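Local coordinates for putative nisin-resistance protein (Streptococcus agalactiae 515, PDB 4Y68), which probably confers resistance to the lantibiotic nisin by cleaving it, as a membrane-associated lipoprotein of peptidase family S41, at residues 175-180 against 238-243; 232-237 against 243-248; 37-42 against 81-86; 44-49 against 258-263. All coordinates share one frame; numbering follows the deposited sequence.

Contact 1 (175-180 against 238-243)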
loop_
_atom_site.group_PDB
_atom_site.type_symbol
_atom_site.label_atom_id
_atom_site.label_comp_id
_atom_site.label_asym_id
_atom_site.label_seq_id
_atom_site.Cartn_x
_atom_site.Cartn_y
_atom_site.Cartn_z
ATOM N N ILE A 175 18.231 0.323 -2.512
ATOM C CA ILE A 175 18.148 -0.115 -3.910
ATOM C C ILE A 175 17.109 0.656 -4.723
ATOM O O ILE A 175 16.747 0.249 -5.830
ATOM C CB ILE A 175 17.842 -1.637 -4.054
ATOM C CG1 ILE A 175 16.679 -2.063 -3.167
ATOM C CG2 ILE A 175 19.089 -2.492 -3.733
ATOM C CD1 ILE A 175 16.345 -3.529 -3.286
ATOM N N LEU A 176 16.659 1.786 -4.200
ATOM C CA LEU A 176 15.715 2.628 -4.941
ATOM C C LEU A 176 16.293 4.027 -5.221
ATOM O O LEU A 176 17.153 4.514 -4.506
ATOM C CB LEU A 176 14.388 2.755 -4.179
ATOM C CG LEU A 176 13.393 1.579 -4.196
ATOM C CD1 LEU A 176 12.345 1.759 -3.100
ATOM C CD2 LEU A 176 12.732 1.429 -5.537
ATOM N N PRO A 177 15.794 4.686 -6.263
ATOM C CA PRO A 177 16.259 6.017 -6.654
ATOM C C PRO A 177 15.932 7.038 -5.587
ATOM O O PRO A 177 14.888 6.897 -4.943
ATOM C CB PRO A 177 15.458 6.314 -7.937
ATOM C CG PRO A 177 14.980 5.014 -8.397
ATOM C CD PRO A 177 14.771 4.172 -7.185
ATOM N N ASN A 178 16.785 8.043 -5.400
ATOM C CA ASN A 178 16.389 9.213 -4.617
ATOM C C ASN A 178 15.659 10.183 -5.534
ATOM O O ASN A 178 16.158 11.251 -5.850
ATOM C CB ASN A 178 17.597 9.888 -3.972
ATOM C CG ASN A 178 17.204 11.020 -3.054
ATOM O OD1 ASN A 178 16.135 11.009 -2.450
ATOM N ND2 ASN A 178 18.064 12.014 -2.953
ATOM N N ASP A 179 14.480 9.782 -5.981
ATOM C CA ASP A 179 13.756 10.487 -7.037
ATOM C C ASP A 179 12.298 10.028 -7.000
ATOM O O ASP A 179 11.867 9.367 -6.057
ATOM C CB ASP A 179 14.377 10.176 -8.416
ATOM C CG ASP A 179 14.133 11.272 -9.462
ATOM O OD1 ASP A 179 13.088 11.957 -9.432
ATOM O OD2 ASP A 179 15.014 11.451 -10.328
ATOM N N THR A 180 11.574 10.327 -8.064
ATOM C CA THR A 180 10.190 9.936 -8.201
ATOM C C THR A 180 10.017 8.421 -8.076
ATOM O O THR A 180 10.734 7.657 -8.687
ATOM C CB THR A 180 9.637 10.423 -9.548
ATOM O OG1 THR A 180 9.433 11.844 -9.490
ATOM C CG2 THR A 180 8.333 9.733 -9.867
ATOM N N LYS A 238 9.644 -0.100 -11.193
ATOM C CA LYS A 238 9.355 -0.232 -12.623
ATOM C C LYS A 238 10.178 0.711 -13.467
ATOM O O LYS A 238 10.339 1.879 -13.133
ATOM C CB LYS A 238 7.875 -0.007 -12.906
ATOM C CG LYS A 238 7.080 -1.297 -12.942
ATOM C CD LYS A 238 6.788 -1.720 -14.353
ATOM C CE LYS A 238 6.139 -0.565 -15.099
ATOM N NZ LYS A 238 5.795 -0.878 -16.509
ATOM N N GLY A 239 10.696 0.191 -14.569
ATOM C CA GLY A 239 11.604 0.945 -15.409
ATOM C C GLY A 239 13.061 0.955 -14.965
ATOM O O GLY A 239 13.926 1.432 -15.706
ATOM N N LEU A 240 13.368 0.465 -13.762
ATOM C CA LEU A 240 14.782 0.371 -13.392
ATOM C C LEU A 240 15.459 -0.663 -14.294
ATOM O O LEU A 240 14.949 -1.784 -14.448
ATOM C CB LEU A 240 14.960 -0.005 -11.923
ATOM C CG LEU A 240 14.468 1.001 -10.888
ATOM C CD1 LEU A 240 14.913 0.583 -9.499
ATOM C CD2 LEU A 240 14.926 2.417 -11.219
ATOM N N PRO A 241 16.616 -0.302 -14.886
ATOM C CA PRO A 241 17.222 -1.161 -15.920
ATOM C C PRO A 241 17.819 -2.450 -15.368
ATOM O O PRO A 241 17.983 -3.413 -16.108
ATOM C CB PRO A 241 18.308 -0.270 -16.530
ATOM C CG PRO A 241 18.687 0.652 -15.401
ATOM C CD PRO A 241 17.385 0.938 -14.672
ATOM N N ASN A 242 18.121 -2.476 -14.078
ATOM C CA ASN A 242 18.695 -3.662 -13.464
ATOM C C ASN A 242 17.636 -4.632 -12.930
ATOM O O ASN A 242 17.963 -5.697 -12.381
ATOM C CB ASN A 242 19.640 -3.253 -12.332
ATOM C CG ASN A 242 18.962 -2.372 -11.285
ATOM O OD1 ASN A 242 18.347 -1.350 -11.608
ATOM N ND2 ASN A 242 19.091 -2.757 -10.016
ATOM N N VAL A 243 16.366 -4.252 -13.083
ATOM C CA VAL A 243 15.265 -4.964 -12.445
ATOM C C VAL A 243 14.427 -5.701 -13.466
ATOM O O VAL A 243 14.254 -5.226 -14.575
ATOM C CB VAL A 243 14.349 -4.004 -11.654
ATOM C CG1 VAL A 243 13.140 -4.758 -11.107
ATOM C CG2 VAL A 243 15.135 -3.309 -10.541
HETATM O O HOH W 1 18.368 -0.985 -7.768
#
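Asn242 ND2 is held by two oxygens. One is a water that accepts from Asn242 ND2 at 3.0 Å and donates to Ile175 O at 2.8 Å. The other is Val216 O, which takes a second hydrogen bond. The water therefore carries the polar link between 175-180 and 238-243, which have no direct hydrogen bond to each other. Asn242 CG lies between its backbone N and carbonyl carbon (chi1 56°), and the amide is turned toward the carbonyl of Ile175.

The rest of the contact is apolar and small. Leu240 and Pro177 reach toward each other tip to tip, with Leu240 CD2 3.8 Å from Pro177 CG. The other branch leans toward the backbone, Leu240 CD1 lying 4.1 Å from Ile175 O.

Local turns shape both segments. A type I turn runs from Leu240 to Val243, closed by Val243 N to Leu240 O at 3.2 Å. Asn178 is the centre of an inverse gamma turn, whose bond from Asp179 N to Pro177 O is weak. Beyond it, Thr180 N donates to Asp179 OD1. Arg278 bonds to both segments, through NH2 to Lys238 O and through NH1 to Thr180 O. Ile175 also packs on Ile218 of strand 218-222.

Two loops of the S41 peptidase region thus meet near the start of strand 243-247 of the mixed sheet. One follows helix 165-171. The other ends in a type I turn that leads into strand 243-247, the closing strand of a beta-alpha-beta unit.

Contact 2 (232-237 against 243-248)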
loop_
_atom_site.group_PDB
_atom_site.type_symbol
_atom_site.label_atom_id
_atom_site.label_comp_id
_atom_site.label_asym_id
_atom_site.label_seq_id
_atom_site.Cartn_x
_atom_site.Cartn_y
_atom_site.Cartn_z
ATOM N N MET A 232 2.255 -0.765 -5.025
ATOM C CA MET A 232 2.918 0.530 -5.207
ATOM C C MET A 232 4.415 0.451 -4.906
ATOM O O MET A 232 5.196 1.233 -5.452
ATOM C CB MET A 232 2.273 1.616 -4.341
ATOM C CG MET A 232 1.381 2.566 -5.171
ATOM S SD MET A 232 -0.005 1.655 -5.891
ATOM C CE MET A 232 -0.901 1.421 -4.347
ATOM N N THR A 233 4.805 -0.474 -4.031
ATOM C CA THR A 233 6.208 -0.800 -3.856
ATOM C C THR A 233 6.752 -1.436 -5.127
ATOM O O THR A 233 7.848 -1.090 -5.569
ATOM C CB THR A 233 6.444 -1.748 -2.668
ATOM O OG1 THR A 233 6.094 -1.064 -1.474
ATOM C CG2 THR A 233 7.924 -2.150 -2.588
ATOM N N PHE A 234 5.994 -2.369 -5.701
ATOM C CA PHE A 234 6.359 -2.949 -6.986
ATOM C C PHE A 234 6.512 -1.856 -8.043
ATOM O O PHE A 234 7.471 -1.867 -8.778
ATOM C CB PHE A 234 5.307 -3.975 -7.443
ATOM C CG PHE A 234 5.647 -4.684 -8.733
ATOM C CD1 PHE A 234 6.952 -4.771 -9.180
ATOM C CD2 PHE A 234 4.653 -5.267 -9.497
ATOM C CE1 PHE A 234 7.262 -5.422 -10.365
ATOM C CE2 PHE A 234 4.956 -5.923 -10.688
ATOM C CZ PHE A 234 6.261 -5.997 -11.118
ATOM N N LEU A 235 5.564 -0.918 -8.127
ATOM C CA LEU A 235 5.664 0.145 -9.135
ATOM C C LEU A 235 6.929 0.983 -8.969
ATOM O O LEU A 235 7.479 1.470 -9.944
ATOM C CB LEU A 235 4.437 1.059 -9.088
ATOM C CG LEU A 235 3.188 0.362 -9.609
ATOM C CD1 LEU A 235 1.991 1.320 -9.673
ATOM C CD2 LEU A 235 3.501 -0.222 -10.980
ATOM N N SER A 236 7.391 1.140 -7.733
ATOM C CA SER A 236 8.553 1.982 -7.461
ATOM C C SER A 236 9.846 1.444 -8.083
ATOM O O SER A 236 10.821 2.176 -8.173
ATOM C CB SER A 236 8.756 2.134 -5.962
ATOM O OG SER A 236 7.594 2.615 -5.341
ATOM N N PHE A 237 9.848 0.171 -8.483
ATOM C CA PHE A 237 10.993 -0.442 -9.183
ATOM C C PHE A 237 10.828 -0.459 -10.701
ATOM O O PHE A 237 11.766 -0.808 -11.419
ATOM C CB PHE A 237 11.224 -1.884 -8.709
ATOM C CG PHE A 237 11.728 -1.988 -7.289
ATOM C CD1 PHE A 237 13.087 -2.074 -7.025
ATOM C CD2 PHE A 237 10.841 -2.012 -6.221
ATOM C CE1 PHE A 237 13.560 -2.176 -5.724
ATOM C CE2 PHE A 237 11.299 -2.104 -4.920
ATOM C CZ PHE A 237 12.673 -2.195 -4.667
ATOM N N VAL A 243 16.366 -4.252 -13.083
ATOM C CA VAL A 243 15.265 -4.964 -12.445
ATOM C C VAL A 243 14.427 -5.701 -13.466
ATOM O O VAL A 243 14.254 -5.226 -14.575
ATOM C CB VAL A 243 14.349 -4.004 -11.654
ATOM C CG1 VAL A 243 13.140 -4.758 -11.107
ATOM C CG2 VAL A 243 15.135 -3.309 -10.541
ATOM N N LYS A 244 13.932 -6.880 -13.091
ATOM C CA LYS A 244 12.992 -7.641 -13.917
ATOM C C LYS A 244 12.039 -8.435 -13.013
ATOM O O LYS A 244 12.436 -8.908 -11.953
ATOM C CB LYS A 244 13.746 -8.584 -14.871
ATOM C CG LYS A 244 12.837 -9.327 -15.840
ATOM C CD LYS A 244 13.615 -10.235 -16.798
ATOM C CE LYS A 244 12.691 -10.872 -17.827
ATOM N NZ LYS A 244 13.439 -11.826 -18.680
ATOM N N SER A 245 10.790 -8.599 -13.424
ATOM C CA SER A 245 9.816 -9.220 -12.542
ATOM C C SER A 245 9.250 -10.506 -13.122
ATOM O O SER A 245 9.112 -10.613 -14.341
ATOM C CB SER A 245 8.679 -8.243 -12.249
ATOM O OG SER A 245 7.954 -7.983 -13.441
ATOM N N PHE A 246 8.890 -11.449 -12.234
ATOM C CA PHE A 246 8.426 -12.800 -12.583
ATOM C C PHE A 246 7.214 -13.184 -11.768
ATOM O O PHE A 246 7.077 -12.766 -10.622
ATOM C CB PHE A 246 9.517 -13.848 -12.322
ATOM C CG PHE A 246 10.828 -13.560 -13.001
ATOM C CD1 PHE A 246 11.704 -12.625 -12.479
ATOM C CD2 PHE A 246 11.195 -14.246 -14.147
ATOM C CE1 PHE A 246 12.919 -12.366 -13.108
ATOM C CE2 PHE A 246 12.411 -13.984 -14.775
ATOM C CZ PHE A 246 13.263 -13.039 -14.246
ATOM N N GLY A 247 6.351 -14.020 -12.322
ATOM C CA GLY A 247 5.249 -14.556 -11.541
ATOM C C GLY A 247 3.899 -14.323 -12.188
ATOM O O GLY A 247 3.725 -14.564 -13.377
ATOM N N GLN A 248 2.927 -13.867 -11.412
ATOM C CA GLN A 248 1.615 -13.592 -11.994
ATOM C C GLN A 248 1.184 -12.165 -11.748
ATOM O O GLN A 248 1.763 -11.470 -10.918
ATOM C CB GLN A 248 0.576 -14.554 -11.435
ATOM C CG GLN A 248 0.913 -15.982 -11.789
ATOM C CD GLN A 248 0.647 -16.918 -10.646
ATOM O OE1 GLN A 248 -0.509 -17.101 -10.234
ATOM N NE2 GLN A 248 1.720 -17.503 -10.095
#
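This is a buried helix-on-sheet contact, in which segment 232-237, on helix 229-235, lies against strand 243-247. Phe234 supplies one half. Its CG is anti to the backbone N (chi1 -177°), which sends the ring toward the strand. There Phe234 CZ comes within 3.5 Å of Ser245 CB, and the approach to the ring is oblique. Ser245 OG sits beside the same ring carbon, but its hydrogen bond is with Asp291 N. A buried hydroxyl is thus satisfied next to an aromatic ring.

Phe237 supplies the other half. Phe237 CB lies 4.2 Å from Val243 CG1, while Val243 CG2 lies at the edge of the ring, near its plane. The backbones are closer here, with 7.0 Å between Phe237 CA and Val243 CA.

Ser236 OG donates to Met232 O one turn back at 2.8 Å, in the carbonyl plane. On the strand, Val243 and Ser245 point toward 232-237. Lys244 and Phe246 point the other way, where helix 297-308 packs. Strand 218-222, helix 229-235 and strand 243-247 form a beta-alpha-beta crossover between neighbouring parallel strands.

Contact 3 (37-42 against 81-86)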
loop_
_atom_site.group_PDB
_atom_site.type_symbol
_atom_site.label_atom_id
_atom_site.label_comp_id
_atom_site.label_asym_id
_atom_site.label_seq_id
_atom_site.Cartn_x
_atom_site.Cartn_y
_atom_site.Cartn_z
ATOM N N ARG A 37 -23.187 10.486 8.597
ATOM C CA ARG A 37 -23.149 11.598 7.657
ATOM C C ARG A 37 -21.718 12.145 7.490
ATOM O O ARG A 37 -21.340 12.608 6.408
ATOM C CB ARG A 37 -24.111 12.700 8.090
ATOM C CG ARG A 37 -25.567 12.327 7.883
ATOM C CD ARG A 37 -26.496 13.419 8.366
ATOM N NE ARG A 37 -26.506 14.577 7.479
ATOM C CZ ARG A 37 -27.332 14.712 6.444
ATOM N NH1 ARG A 37 -28.208 13.753 6.159
ATOM N NH2 ARG A 37 -27.281 15.806 5.690
ATOM N N VAL A 38 -20.928 12.049 8.553
ATOM C CA VAL A 38 -19.516 12.416 8.509
ATOM C C VAL A 38 -18.779 11.570 7.479
ATOM O O VAL A 38 -17.943 12.074 6.743
ATOM C CB VAL A 38 -18.831 12.238 9.894
ATOM C CG1 VAL A 38 -17.313 12.093 9.725
ATOM C CG2 VAL A 38 -19.179 13.403 10.798
ATOM N N ILE A 39 -19.097 10.282 7.420
ATOM C CA ILE A 39 -18.446 9.413 6.443
ATOM C C ILE A 39 -18.869 9.769 5.015
ATOM O O ILE A 39 -18.052 9.776 4.105
ATOM C CB ILE A 39 -18.743 7.931 6.713
ATOM C CG1 ILE A 39 -18.210 7.534 8.102
ATOM C CG2 ILE A 39 -18.143 7.057 5.575
ATOM C CD1 ILE A 39 -18.770 6.191 8.623
ATOM N N LEU A 40 -20.140 10.094 4.828
ATOM C CA LEU A 40 -20.635 10.465 3.507
ATOM C C LEU A 40 -19.977 11.762 3.017
ATOM O O LEU A 40 -19.585 11.856 1.853
ATOM C CB LEU A 40 -22.173 10.582 3.523
ATOM C CG LEU A 40 -22.924 9.265 3.798
ATOM C CD1 LEU A 40 -24.430 9.492 3.912
ATOM C CD2 LEU A 40 -22.634 8.193 2.715
ATOM N N ASP A 41 -19.820 12.744 3.904
ATOM C CA ASP A 41 -19.123 13.974 3.541
ATOM C C ASP A 41 -17.691 13.700 3.033
ATOM O O ASP A 41 -17.285 14.231 1.997
ATOM C CB ASP A 41 -19.065 14.939 4.739
ATOM C CG ASP A 41 -20.417 15.581 5.055
ATOM O OD1 ASP A 41 -21.276 15.707 4.158
ATOM O OD2 ASP A 41 -20.616 15.979 6.211
ATOM N N ARG A 42 -16.934 12.875 3.758
ATOM C CA ARG A 42 -15.559 12.553 3.363
ATOM C C ARG A 42 -15.522 11.857 2.033
ATOM O O ARG A 42 -14.702 12.177 1.173
ATOM C CB ARG A 42 -14.876 11.644 4.386
ATOM C CG ARG A 42 -14.434 12.328 5.617
ATOM C CD ARG A 42 -13.186 13.175 5.384
ATOM N NE ARG A 42 -12.791 13.758 6.660
ATOM C CZ ARG A 42 -12.121 14.893 6.798
ATOM N NH1 ARG A 42 -11.747 15.587 5.724
ATOM N NH2 ARG A 42 -11.830 15.333 8.016
ATOM N N GLU A 81 -22.501 0.748 1.058
ATOM C CA GLU A 81 -22.738 0.830 -0.391
ATOM C C GLU A 81 -22.147 2.135 -0.928
ATOM O O GLU A 81 -21.518 2.167 -1.980
ATOM C CB GLU A 81 -24.240 0.732 -0.720
ATOM C CG GLU A 81 -24.553 0.856 -2.209
ATOM C CD GLU A 81 -26.051 1.004 -2.546
ATOM O OE1 GLU A 81 -26.864 1.477 -1.710
ATOM O OE2 GLU A 81 -26.406 0.647 -3.687
ATOM N N ALA A 82 -22.343 3.207 -0.178
ATOM C CA ALA A 82 -21.855 4.524 -0.550
ATOM C C ALA A 82 -20.328 4.548 -0.595
ATOM O O ALA A 82 -19.742 5.115 -1.500
ATOM C CB ALA A 82 -22.382 5.577 0.436
ATOM N N VAL A 83 -19.691 3.933 0.395
ATOM C CA VAL A 83 -18.236 3.870 0.419
ATOM C C VAL A 83 -17.725 3.073 -0.766
ATOM O O VAL A 83 -16.829 3.512 -1.482
ATOM C CB VAL A 83 -17.715 3.252 1.737
ATOM C CG1 VAL A 83 -16.215 3.015 1.669
ATOM C CG2 VAL A 83 -18.027 4.176 2.905
ATOM N N ARG A 84 -18.310 1.902 -0.979
ATOM C CA ARG A 84 -17.906 1.034 -2.077
ATOM C C ARG A 84 -18.141 1.702 -3.432
ATOM O O ARG A 84 -17.338 1.545 -4.341
ATOM C CB ARG A 84 -18.657 -0.306 -1.999
ATOM C CG ARG A 84 -18.491 -1.209 -3.221
ATOM C CD ARG A 84 -17.020 -1.425 -3.566
ATOM N NE ARG A 84 -16.810 -2.326 -4.695
ATOM C CZ ARG A 84 -16.706 -1.929 -5.960
ATOM N NH1 ARG A 84 -16.818 -0.642 -6.260
ATOM N NH2 ARG A 84 -16.503 -2.813 -6.930
ATOM N N TYR A 85 -19.219 2.474 -3.565
ATOM C CA TYR A 85 -19.492 3.128 -4.844
ATOM C C TYR A 85 -18.619 4.358 -4.997
ATOM O O TYR A 85 -18.006 4.571 -6.048
ATOM C CB TYR A 85 -20.975 3.524 -4.996
ATOM C CG TYR A 85 -21.235 4.171 -6.338
ATOM C CD1 TYR A 85 -21.015 5.532 -6.520
ATOM C CD2 TYR A 85 -21.649 3.409 -7.451
ATOM C CE1 TYR A 85 -21.198 6.137 -7.766
ATOM C CE2 TYR A 85 -21.849 4.009 -8.714
ATOM C CZ TYR A 85 -21.624 5.374 -8.853
ATOM O OH TYR A 85 -21.807 6.000 -10.059
ATOM N N GLY A 86 -18.560 5.160 -3.937
ATOM C CA GLY A 86 -17.912 6.457 -3.995
ATOM C C GLY A 86 -16.415 6.337 -4.080
ATOM O O GLY A 86 -15.742 7.194 -4.645
#
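Leu40 and Ala82 make the tight part of this contact. Leu40 CD2 is 3.5 Å from Ala82 CB, closer than usual for two carbons. The small alanine side chain is consistent with the close approach of the helices, with 7.3 Å between Leu40 CA and Ala82 CA. Leu40 CG is anti to the carbonyl carbon (chi1 -65°), and the CD2 branch does the touching.

Ile39 and Val83 fit less closely. Their side chains cross obliquely, with Ile39 CG2 3.9 Å from Val83 CG2. Leu268 of strand 267-276 touches both and adds to this apolar patch. Val79, from the preceding turn of helix 72-87, packs against Ile39 and Leu40. All four residues that touch across the contact are buried.

The solvent side is polar and takes no part in the packing between the two segments. Asp41 and Glu81 are exposed. Each forms a salt bridge to helix 55-66 rather than to the other segment, Asp41 OD1 with Arg59 and Glu81 OE2 with Arg61. Helices 32-46, 55-66 and 72-87 thus pack together as a small N-terminal helical bundle, in which 32-46 and 72-87 meet through buried apolar side chains.

Contact 4 (44-49 against 258-263)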
loop_
_atom_site.group_PDB
_atom_site.type_symbol
_atom_site.label_atom_id
_atom_site.label_comp_id
_atom_site.label_asym_id
_atom_site.label_seq_id
_atom_site.Cartn_x
_atom_site.Cartn_y
_atom_site.Cartn_z
ATOM N N GLU A 44 -17.721 11.943 -0.342
ATOM C CA GLU A 44 -18.010 12.912 -1.386
ATOM C C GLU A 44 -16.812 13.860 -1.618
ATOM O O GLU A 44 -16.494 14.222 -2.763
ATOM C CB GLU A 44 -19.287 13.715 -1.064
ATOM C CG GLU A 44 -19.567 14.793 -2.097
ATOM C CD GLU A 44 -21.057 15.096 -2.348
ATOM O OE1 GLU A 44 -21.971 14.291 -2.006
ATOM O OE2 GLU A 44 -21.313 16.172 -2.930
ATOM N N GLN A 45 -16.129 14.241 -0.549
ATOM C CA GLN A 45 -15.061 15.241 -0.669
ATOM C C GLN A 45 -13.823 14.713 -1.423
ATOM O O GLN A 45 -13.154 15.477 -2.129
ATOM C CB GLN A 45 -14.654 15.762 0.731
ATOM C CG GLN A 45 -13.419 16.712 0.744
ATOM C CD GLN A 45 -12.908 17.088 2.165
ATOM O OE1 GLN A 45 -12.493 16.228 2.949
ATOM N NE2 GLN A 45 -12.939 18.383 2.482
ATOM N N ARG A 46 -13.510 13.422 -1.295
ATOM C CA ARG A 46 -12.218 12.932 -1.800
ATOM C C ARG A 46 -12.286 11.660 -2.653
ATOM O O ARG A 46 -11.339 11.359 -3.390
ATOM C CB ARG A 46 -11.254 12.689 -0.629
ATOM C CG ARG A 46 -10.861 13.927 0.192
ATOM C CD ARG A 46 -9.962 14.891 -0.613
ATOM N NE ARG A 46 -8.732 14.252 -1.107
ATOM C CZ ARG A 46 -8.044 14.659 -2.176
ATOM N NH1 ARG A 46 -8.472 15.702 -2.885
ATOM N NH2 ARG A 46 -6.936 14.010 -2.551
ATOM N N GLY A 47 -13.383 10.915 -2.547
ATOM C CA GLY A 47 -13.529 9.663 -3.281
ATOM C C GLY A 47 -13.494 9.899 -4.779
ATOM O O GLY A 47 -14.014 10.905 -5.255
ATOM N N LEU A 48 -12.891 8.983 -5.531
ATOM C CA LEU A 48 -12.732 9.182 -6.975
ATOM C C LEU A 48 -14.042 9.263 -7.755
ATOM O O LEU A 48 -14.109 9.973 -8.755
ATOM C CB LEU A 48 -11.880 8.068 -7.581
ATOM C CG LEU A 48 -10.390 8.134 -7.251
ATOM C CD1 LEU A 48 -9.741 6.871 -7.735
ATOM C CD2 LEU A 48 -9.760 9.348 -7.937
ATOM N N TYR A 49 -15.061 8.542 -7.276
ATOM C CA TYR A 49 -16.279 8.253 -8.025
ATOM C C TYR A 49 -17.536 8.878 -7.413
ATOM O O TYR A 49 -18.645 8.627 -7.873
ATOM C CB TYR A 49 -16.473 6.735 -8.122
ATOM C CG TYR A 49 -15.226 6.049 -8.585
ATOM C CD1 TYR A 49 -14.511 5.221 -7.736
ATOM C CD2 TYR A 49 -14.738 6.258 -9.881
ATOM C CE1 TYR A 49 -13.339 4.592 -8.171
ATOM C CE2 TYR A 49 -13.575 5.646 -10.321
ATOM C CZ TYR A 49 -12.885 4.812 -9.460
ATOM O OH TYR A 49 -11.742 4.215 -9.893
ATOM N N GLU A 258 -6.475 7.443 1.216
ATOM C CA GLU A 258 -6.235 8.284 2.377
ATOM C C GLU A 258 -7.098 7.702 3.487
ATOM O O GLU A 258 -8.191 7.194 3.220
ATOM C CB GLU A 258 -6.570 9.748 2.092
ATOM C CG GLU A 258 -5.828 10.319 0.866
ATOM C CD GLU A 258 -6.286 11.731 0.461
ATOM O OE1 GLU A 258 -7.243 12.255 1.062
ATOM O OE2 GLU A 258 -5.687 12.321 -0.473
ATOM N N THR A 259 -6.602 7.726 4.721
ATOM C CA THR A 259 -7.299 7.036 5.789
ATOM C C THR A 259 -7.709 8.034 6.855
ATOM O O THR A 259 -6.896 8.839 7.302
ATOM C CB THR A 259 -6.428 5.914 6.396
ATOM O OG1 THR A 259 -6.171 4.920 5.394
ATOM C CG2 THR A 259 -7.144 5.253 7.573
ATOM N N PHE A 260 -8.979 7.974 7.247
ATOM C CA PHE A 260 -9.572 8.948 8.159
ATOM C C PHE A 260 -10.003 8.260 9.451
ATOM O O PHE A 260 -10.772 7.293 9.421
ATOM C CB PHE A 260 -10.753 9.661 7.484
ATOM C CG PHE A 260 -10.372 10.375 6.214
ATOM C CD1 PHE A 260 -9.964 11.702 6.247
ATOM C CD2 PHE A 260 -10.377 9.700 4.991
ATOM C CE1 PHE A 260 -9.579 12.349 5.079
ATOM C CE2 PHE A 260 -10.010 10.341 3.817
ATOM C CZ PHE A 260 -9.603 11.662 3.860
ATOM N N MET A 261 -9.451 8.718 10.572
ATOM C CA MET A 261 -9.771 8.132 11.875
ATOM C C MET A 261 -11.099 8.681 12.345
ATOM O O MET A 261 -11.249 9.889 12.516
ATOM C CB MET A 261 -8.691 8.424 12.914
ATOM C CG MET A 261 -7.269 8.181 12.414
ATOM S SD MET A 261 -6.963 6.504 11.827
ATOM C CE MET A 261 -5.497 6.765 10.830
ATOM N N LEU A 262 -12.054 7.793 12.553
ATOM C CA LEU A 262 -13.398 8.210 12.940
ATOM C C LEU A 262 -13.525 8.317 14.459
ATOM O O LEU A 262 -12.628 7.910 15.200
ATOM C CB LEU A 262 -14.420 7.232 12.370
ATOM C CG LEU A 262 -14.273 7.083 10.856
ATOM C CD1 LEU A 262 -15.212 6.016 10.327
ATOM C CD2 LEU A 262 -14.531 8.436 10.184
ATOM N N TYR A 263 -14.662 8.832 14.920
ATOM C CA TYR A 263 -14.805 9.177 16.324
ATOM C C TYR A 263 -14.490 8.040 17.315
ATOM O O TYR A 263 -13.900 8.285 18.356
ATOM C CB TYR A 263 -16.205 9.705 16.578
ATOM C CG TYR A 263 -16.314 10.502 17.860
ATOM C CD1 TYR A 263 -16.594 9.866 19.067
ATOM C CD2 TYR A 263 -16.131 11.882 17.869
ATOM C CE1 TYR A 263 -16.711 10.577 20.249
ATOM C CE2 TYR A 263 -16.247 12.607 19.055
ATOM C CZ TYR A 263 -16.532 11.939 20.244
ATOM O OH TYR A 263 -16.639 12.617 21.438
#
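Arg46 and Glu258 meet in a two-pronged salt bridge. Arg46 NH2 donates to Glu258 OE2 at 3.0 Å, in a fairly straight bond. Beside it, Arg46 NE donates to Glu258 OE1 at 3.3 Å, which is weak. The guanidinium and carboxylate planes are nearly parallel but offset: Arg46 NH2 meets the syn side of Glu258 OE2 from 30° out of the carboxylate plane. The two side chains cross at about a right angle. Folds at chi2 (-69°) and chi3 (-57°) carry the Arg46 guanidinium to the carboxylate, which Glu258 presents at the end of an extended chain.

Phe260 is the next neighbour. Phe260 CZ lies 4.5 Å from Arg46 CG, a loose apolar touch with the aliphatic part of the arginine, and Phe260 also packs on Arg42.

Farther out, Arg46 NH1 forms a second salt bridge, with Asp186 OD2. Thr272 of strand 267-276 touches both Arg46 and Glu258. That strand also holds the backbone of 258-261, pairing Glu258 with Leu270 and Phe260 with Leu268.

Two carboxylates therefore share the guanidinium of the partly exposed Arg46. Partners on NH1 and NH2, with a weak one on NE, restrict the rotation of the guanidinium. Its positive charge would probably favour the ionised form of both carboxylates.

Overall arrangement
From the N terminus, contact 3 closes the first loop, joining helix 32-46 to helix 72-87 around helix 55-66. Contact 4 starts inside that loop, on helix 32-46, and closes only at strand 256-261, so the two cross. They also touch, Gly86 O lying 3.0 Å from Tyr49 N, a probable hydrogen bond. Contact 4 ties the N-terminal helices to the antiparallel sheet. Contacts 1 and 2 are nested within its long loop. They cross each other, share Val243, and both involve the beta-alpha-beta unit of strand 218-222, helix 229-235 and strand 243-247. The two pairs lie on opposite sides of the chain's centre, contacts 1 and 3 about 37 Å apart between centres.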